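Local coordinates for protein SMG-7 (Caenorhabditis elegans, PDB 3ZHE), which pairs with SMG-5 through 14-3-3-like domains in a heterodimer required for efficient nonsense-mediated mRNA decay, at residues Leu53-Met57 / Val74-Ala78; Ala162-Asn168 / Ala193-Phe197. All blocks are in the same frame, centred on the assembly; numbering follows the deposited sequence.

Contact 1. Residues Leu53-Met57 / Val74-Ala78; sequences LKSMM and VQNLA
M57 N donates to L53 O over 2.9 Å, closing one helical turn, and A78 N closes the matching turn onto V74 O. No hydrogen bond passes between the two turns, which meet through apolar side chains. L53, with CG anti to its own N (chi1 -172°), forks against A78: CD2 lies 3.5 Å from A78 CB, while CD1 comes within 3.6 Å of A78 O. An alanine here removes the two methyls that pack on A78 and would probably open a gap between the helices. M57 lays its sulfur beside the A78 methyl as well, SD to A78 CB being 3.8 Å. The helices are 45-63 and 68-92, consecutive in the 14-3-3-like helical domain and paired as an antiparallel hairpin; the local axes run at 169° and approach to 10.1 Å. At the far end of the turn V74 CG2 sits 4.1 Å from M57 CA. A bend at chi3 (58°) puts M57 CE 3.7 Å from Q75 CG, the two chains crossing at about a right angle. Q75 then sends its amide onward, with weak hydrogen bonds to Y142 O and H72 ND1. M56 crosses L77 just as squarely, methyl to methyl, CE to CD2 at 3.7 Å. L139 of helix 122-142 touches both M57 and A78, whereas M56 leans on A22 and P23, and L77 also packs on M88 of the SMG-5 chain.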
# COMPACT_ATOMS: atom_id res chain seq x y z
N LEU B 53 14.87 -13.61 -11.87
CA LEU B 53 15.04 -13.68 -10.42
C LEU B 53 14.99 -15.12 -9.90
O LEU B 53 15.90 -15.57 -9.21
CB LEU B 53 13.99 -12.81 -9.73
CG LEU B 53 14.12 -12.60 -8.22
CD1 LEU B 53 13.81 -11.15 -7.87
CD2 LEU B 53 13.18 -13.53 -7.49
N LYS B 54 13.91 -15.83 -10.25
CA LYS B 54 13.74 -17.23 -9.89
C LYS B 54 14.91 -18.06 -10.40
O LYS B 54 15.37 -18.99 -9.72
CB LYS B 54 12.43 -17.78 -10.46
CG LYS B 54 12.21 -19.28 -10.27
CD LYS B 54 11.95 -19.62 -8.82
CE LYS B 54 11.60 -21.10 -8.65
NZ LYS B 54 11.38 -21.46 -7.23
N SER B 55 15.38 -17.73 -11.60
CA SER B 55 16.59 -18.33 -12.14
C SER B 55 17.73 -18.19 -11.15
O SER B 55 18.26 -19.18 -10.67
CB SER B 55 16.97 -17.69 -13.47
OG SER B 55 18.33 -17.94 -13.79
N MET B 56 18.08 -16.94 -10.85
CA MET B 56 19.15 -16.63 -9.90
C MET B 56 19.03 -17.45 -8.62
O MET B 56 19.97 -18.15 -8.24
CB MET B 56 19.13 -15.15 -9.54
CG MET B 56 19.96 -14.28 -10.45
SD MET B 56 19.90 -12.54 -9.98
CE MET B 56 20.25 -12.67 -8.23
N MET B 57 17.87 -17.36 -7.98
CA MET B 57 17.60 -18.10 -6.75
C MET B 57 17.88 -19.59 -6.90
O MET B 57 18.54 -20.20 -6.06
CB MET B 57 16.16 -17.88 -6.30
CG MET B 57 15.82 -16.43 -6.01
SD MET B 57 14.19 -16.24 -5.27
CE MET B 57 14.36 -17.26 -3.81
N VAL B 74 20.27 -14.66 -0.99
CA VAL B 74 19.68 -14.49 -2.32
C VAL B 74 18.17 -14.22 -2.24
O VAL B 74 17.62 -13.49 -3.07
CB VAL B 74 19.99 -15.70 -3.25
CG1 VAL B 74 19.11 -16.89 -2.93
CG2 VAL B 74 19.84 -15.29 -4.71
N GLN B 75 17.52 -14.76 -1.21
CA GLN B 75 16.09 -14.53 -0.99
C GLN B 75 15.81 -13.07 -0.67
O GLN B 75 14.94 -12.45 -1.29
CB GLN B 75 15.57 -15.42 0.14
CG GLN B 75 15.33 -16.87 -0.24
CD GLN B 75 14.96 -17.73 0.96
OE1 GLN B 75 15.14 -17.33 2.11
NE2 GLN B 75 14.42 -18.92 0.69
N ASN B 76 16.54 -12.52 0.30
CA ASN B 76 16.39 -11.12 0.66
C ASN B 76 16.75 -10.20 -0.51
O ASN B 76 16.11 -9.15 -0.70
CB ASN B 76 17.21 -10.78 1.90
CG ASN B 76 16.71 -11.49 3.14
OD1 ASN B 76 15.52 -11.78 3.27
ND2 ASN B 76 17.61 -11.77 4.08
N LEU B 77 17.75 -10.59 -1.29
CA LEU B 77 18.08 -9.85 -2.51
C LEU B 77 16.87 -9.81 -3.44
O LEU B 77 16.52 -8.75 -3.97
CB LEU B 77 19.27 -10.49 -3.22
CG LEU B 77 19.63 -9.90 -4.59
CD1 LEU B 77 19.96 -8.42 -4.47
CD2 LEU B 77 20.80 -10.65 -5.21
N ALA B 78 16.24 -10.97 -3.62
CA ALA B 78 15.03 -11.08 -4.43
C ALA B 78 13.93 -10.14 -3.94
O ALA B 78 13.35 -9.38 -4.73
CB ALA B 78 14.54 -12.52 -4.43

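Contact 2. Residues Ala162-Asn168 / Ala193-Phe197; sequences ADGAVWN and ATMEF
F197 and N168 make the flat-group contact. The two side chains cross at about a right angle, and the amide plane is turned 45° from that of the ring, with N168 CG 3.5 Å from F197 CE2. A chi1 of -168° swings the ring back over the first turn of helix 164-176, where CD1 comes obliquely to A165 CA at 3.9 Å and lies 4.1 Å from A165 CB. Smaller apolar groups close the other end: A193 CB rests 3.5 Å from G164 CA, which has no side chain in the way, and 4.1 Å from W167 CD1. A162 and T194 meet through their CB atoms at 3.7 Å. Helices 164-176 and 180-191 follow one another in a helical region whose Est1-type family belongs to the TPR clan, consistent with a TPR-like fold, and the loop 193-197 after the second helix doubles back onto the start of the first. W167 lies in this pair, touching F186 and A190 and engaged by R189 in a cation-pi contact, while its NE1 donates to P161 O. Among the polar contacts, D163 is the N-cap of helix 164-176: OD1 accepts a weak bond from A165 N at 3.3 Å, and its negative charge probably favours that helix end. M195 N lies 2.9 Å from A162 O. Weak hydrogen bonds lead outward from N168 OD1 to H187 and from T194 OG1 to Y364 O.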
# COMPACT_ATOMS: atom_id res chain seq x y z
N ALA B 162 -8.14 -14.63 -12.64
CA ALA B 162 -8.02 -15.30 -13.93
C ALA B 162 -6.67 -15.98 -14.14
O ALA B 162 -6.45 -16.64 -15.16
CB ALA B 162 -8.31 -14.33 -15.07
N ASP B 163 -5.76 -15.84 -13.17
CA ASP B 163 -4.46 -16.49 -13.24
C ASP B 163 -4.43 -17.70 -12.32
O ASP B 163 -4.40 -17.57 -11.09
CB ASP B 163 -3.35 -15.50 -12.85
CG ASP B 163 -1.98 -15.94 -13.36
OD1 ASP B 163 -1.79 -17.15 -13.60
OD2 ASP B 163 -1.10 -15.07 -13.51
N GLY B 164 -4.44 -18.89 -12.91
CA GLY B 164 -4.49 -20.14 -12.17
C GLY B 164 -3.31 -20.37 -11.23
O GLY B 164 -3.43 -21.11 -10.25
N ALA B 165 -2.19 -19.74 -11.55
CA ALA B 165 -0.99 -19.83 -10.72
C ALA B 165 -1.29 -19.47 -9.27
O ALA B 165 -0.87 -20.17 -8.36
CB ALA B 165 0.11 -18.93 -11.27
N VAL B 166 -2.03 -18.38 -9.08
CA VAL B 166 -2.36 -17.90 -7.75
C VAL B 166 -3.14 -18.95 -6.97
O VAL B 166 -2.83 -19.24 -5.81
CB VAL B 166 -3.19 -16.60 -7.81
CG1 VAL B 166 -3.25 -15.95 -6.44
CG2 VAL B 166 -2.59 -15.64 -8.83
N TRP B 167 -4.16 -19.52 -7.61
CA TRP B 167 -4.95 -20.59 -7.03
C TRP B 167 -4.07 -21.77 -6.63
O TRP B 167 -4.23 -22.35 -5.55
CB TRP B 167 -6.03 -21.06 -8.00
CG TRP B 167 -7.03 -20.00 -8.38
CD1 TRP B 167 -7.06 -19.27 -9.54
CD2 TRP B 167 -8.14 -19.55 -7.60
NE1 TRP B 167 -8.13 -18.40 -9.52
CE2 TRP B 167 -8.80 -18.55 -8.34
CE3 TRP B 167 -8.64 -19.89 -6.33
CZ2 TRP B 167 -9.94 -17.90 -7.86
CZ3 TRP B 167 -9.76 -19.24 -5.86
CH2 TRP B 167 -10.40 -18.26 -6.63
N ASN B 168 -3.13 -22.13 -7.50
CA ASN B 168 -2.19 -23.22 -7.22
C ASN B 168 -1.33 -22.94 -5.99
O ASN B 168 -1.16 -23.81 -5.13
CB ASN B 168 -1.31 -23.50 -8.44
CG ASN B 168 -0.41 -24.71 -8.24
OD1 ASN B 168 -0.79 -25.84 -8.53
ND2 ASN B 168 0.81 -24.46 -7.76
N ALA B 193 -8.87 -22.61 -14.13
CA ALA B 193 -8.94 -21.15 -14.17
C ALA B 193 -8.94 -20.64 -15.61
O ALA B 193 -8.91 -21.43 -16.55
CB ALA B 193 -7.79 -20.55 -13.40
N THR B 194 -8.98 -19.33 -15.77
CA THR B 194 -9.03 -18.73 -17.10
C THR B 194 -7.67 -18.85 -17.79
O THR B 194 -7.59 -18.90 -19.02
CB THR B 194 -9.49 -17.26 -17.06
OG1 THR B 194 -10.65 -17.15 -16.22
CG2 THR B 194 -9.83 -16.77 -18.46
N MET B 195 -6.60 -18.90 -17.00
CA MET B 195 -5.26 -19.08 -17.54
C MET B 195 -4.88 -20.55 -17.63
O MET B 195 -4.02 -20.93 -18.42
CB MET B 195 -4.22 -18.32 -16.70
CG MET B 195 -3.96 -16.90 -17.17
SD MET B 195 -3.38 -16.84 -18.88
CE MET B 195 -3.00 -15.10 -19.06
N GLU B 196 -5.52 -21.37 -16.79
CA GLU B 196 -5.27 -22.81 -16.72
C GLU B 196 -3.82 -23.16 -16.38
O GLU B 196 -2.94 -23.15 -17.24
CB GLU B 196 -5.71 -23.51 -18.01
CG GLU B 196 -7.14 -23.20 -18.40
CD GLU B 196 -7.63 -24.03 -19.58
OE1 GLU B 196 -6.80 -24.71 -20.22
OE2 GLU B 196 -8.85 -23.99 -19.85
N PHE B 197 -3.60 -23.49 -15.11
CA PHE B 197 -2.29 -23.90 -14.61
C PHE B 197 -2.25 -25.42 -14.52
O PHE B 197 -2.65 -25.99 -13.50
CB PHE B 197 -2.04 -23.28 -13.24
CG PHE B 197 -0.62 -23.40 -12.76
CD1 PHE B 197 0.35 -22.52 -13.19
CD2 PHE B 197 -0.27 -24.39 -11.86
CE1 PHE B 197 1.66 -22.64 -12.75
CE2 PHE B 197 1.03 -24.51 -11.41
CZ PHE B 197 1.99 -23.63 -11.85

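How the contacts relate
Contact 1 closes before contact 2 opens along the chain, and the two do not touch: their centres are 23 Å apart and their nearest atoms about 10 Å. Contact 1 lies well out, its centre 26 Å from the centre of the chain, whereas contact 2 lies only 6 Å from it. Helices 122-142 and 146-159, consecutive in sequence, come between the contacts along the chain: the first packs on contact 1, the second on V166 and W167 of contact 2. One joins two long helices side by side; the other ties a loop to a helix start. Of the two, contact 1 alone touches the SMG-5 chain.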